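Local coordinates for protein tyrocidine synthase 3 (Brevibacillus parabrevis, PDB 4MRT) that probably carries amino acid and peptide intermediates of tyrocidine synthesis as thioesters on a phosphopantetheine arm, as a peptidyl carrier domain, at residues G32-F37 / T72-A77. The protein carries 1 engineered substitution. Sequence-based numbering, arbitrary orientation.
Sequences GILDNF and TIKALA
Thr72 presses its methyl branch against the 32-37 loop: CG2 lies 3.6 Å from Leu34 O and just as near Asp35 O, facing the carbonyl oxygens of two successive residues. CG2 stands anti to the carbonyl carbon of its own residue, which leaves OG1 (chi1 59°) directed into the first turn of helix 73-81. Thr72 is the N-cap of this helix, and its OG1 accepts a weak hydrogen bond from Ala75 N. Ile73 N, the next amide at this helix start, donates a hydrogen bond to a water at 2.8 Å from the water oxygen. The same water donates to Gly32 O and to Asp35 O, so one molecule ties both ends of the type I turn 32-35 to the helix. The turn is also held from within: Gly32 N donates to Asp35 OD2 at 2.8 Å, approaching from above the carboxylate plane. The side chain of Ile73 lies roughly perpendicular to that of Ile33, their CG2 methyls 3.7 Å apart, and Ile73 CD1 lies 3.9 Å from Gly32 O, a van der Waals contact; Trp22 of helix 13-26 also touches Ile73. Lys74 supplies the direct backbone link: Lys74 N donates a hydrogen bond to Ile33 O at 3.0 Å, in the carbonyl plane and on a lone pair, fairly straight, with an N-H...O angle of 160°. Its extended aliphatic chain then runs alongside Leu34 in the same direction, with CD 4.0 Å from Leu34 CD1. Ile73 N uses a water, Lys74 N a loop carbonyl and Ala75 N a side-chain acceptor, three different partners for amides of one first turn. The contact joins the long loop between helices 13-26 and 44-58 to the last helix, a packing consistent with the compact helical bundle of phosphopantetheine-binding carrier domains.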
# COMPACT_ATOMS: atom_id res chain seq x y z
N GLY A 32 -7.48 -2.69 -21.39
CA GLY A 32 -7.09 -1.72 -22.41
C GLY A 32 -5.72 -1.11 -22.12
O GLY A 32 -5.20 -1.23 -21.00
N ILE A 33 -5.14 -0.44 -23.11
CA ILE A 33 -3.76 0.01 -22.98
C ILE A 33 -3.67 1.38 -22.32
O ILE A 33 -2.57 1.88 -22.08
CB ILE A 33 -3.00 0.00 -24.34
CG1 ILE A 33 -3.70 0.90 -25.37
CG2 ILE A 33 -2.87 -1.42 -24.84
CD1 ILE A 33 -2.86 1.21 -26.59
N LEU A 34 -4.82 2.00 -22.07
CA LEU A 34 -4.91 3.24 -21.32
C LEU A 34 -5.47 3.00 -19.89
O LEU A 34 -5.76 3.95 -19.18
CB LEU A 34 -5.80 4.23 -22.07
CG LEU A 34 -5.21 5.30 -22.99
CD1 LEU A 34 -3.94 4.90 -23.72
CD2 LEU A 34 -6.27 5.77 -23.96
N ASP A 35 -5.69 1.74 -19.50
CA ASP A 35 -6.27 1.44 -18.19
C ASP A 35 -5.19 1.72 -17.14
O ASP A 35 -4.05 1.30 -17.27
CB ASP A 35 -6.69 -0.03 -18.05
CG ASP A 35 -7.92 -0.40 -18.90
OD1 ASP A 35 -8.56 0.49 -19.50
OD2 ASP A 35 -8.24 -1.61 -18.96
N ASN A 36 -5.56 2.44 -16.12
CA ASN A 36 -4.63 2.67 -15.02
C ASN A 36 -4.48 1.43 -14.13
O ASN A 36 -5.45 0.98 -13.54
CB ASN A 36 -5.08 3.86 -14.19
CG ASN A 36 -4.10 4.18 -13.08
OD1 ASN A 36 -3.65 3.29 -12.38
ND2 ASN A 36 -3.74 5.44 -12.94
N PHE A 37 -3.27 0.90 -14.02
CA PHE A 37 -2.97 -0.32 -13.25
C PHE A 37 -3.59 -0.33 -11.86
O PHE A 37 -4.13 -1.35 -11.42
CB PHE A 37 -1.44 -0.51 -13.14
CG PHE A 37 -1.01 -1.79 -12.49
CD1 PHE A 37 -1.19 -3.02 -13.13
CD2 PHE A 37 -0.39 -1.79 -11.23
CE1 PHE A 37 -0.78 -4.20 -12.54
CE2 PHE A 37 0.04 -2.97 -10.65
CZ PHE A 37 -0.16 -4.18 -11.29
N THR A 72 0.14 2.66 -17.23
CA THR A 72 -0.64 2.17 -18.37
C THR A 72 0.27 1.29 -19.21
O THR A 72 1.50 1.46 -19.23
CB THR A 72 -1.23 3.31 -19.25
OG1 THR A 72 -0.17 4.12 -19.76
CG2 THR A 72 -2.22 4.19 -18.49
N ILE A 73 -0.34 0.31 -19.87
CA ILE A 73 0.35 -0.57 -20.79
C ILE A 73 1.03 0.18 -21.93
O ILE A 73 2.14 -0.16 -22.34
CB ILE A 73 -0.63 -1.63 -21.35
CG1 ILE A 73 -0.87 -2.72 -20.29
CG2 ILE A 73 -0.06 -2.26 -22.62
CD1 ILE A 73 -2.13 -3.53 -20.51
N LYS A 74 0.37 1.20 -22.47
CA LYS A 74 0.94 1.97 -23.57
C LYS A 74 2.28 2.57 -23.14
O LYS A 74 3.31 2.36 -23.81
CB LYS A 74 -0.01 3.07 -24.00
CG LYS A 74 0.42 3.76 -25.28
CD LYS A 74 -0.47 4.92 -25.64
CE LYS A 74 0.15 5.64 -26.82
NZ LYS A 74 -0.72 6.73 -27.27
N ALA A 75 2.26 3.27 -22.00
CA ALA A 75 3.49 3.88 -21.49
C ALA A 75 4.54 2.83 -21.21
O ALA A 75 5.70 2.99 -21.61
CB ALA A 75 3.21 4.70 -20.25
N LEU A 76 4.14 1.74 -20.55
CA LEU A 76 5.08 0.69 -20.18
C LEU A 76 5.69 -0.02 -21.37
O LEU A 76 6.86 -0.38 -21.33
CB LEU A 76 4.44 -0.34 -19.27
CG LEU A 76 5.08 -0.42 -17.89
CD1 LEU A 76 4.70 0.83 -17.10
CD2 LEU A 76 4.64 -1.69 -17.18
N ALA A 77 4.85 -0.32 -22.37
CA ALA A 77 5.30 -0.87 -23.65
C ALA A 77 6.37 0.04 -24.27
O ALA A 77 7.43 -0.45 -24.69
CB ALA A 77 4.13 -1.04 -24.61
O HOH W 1 -3.09 -0.14 -19.49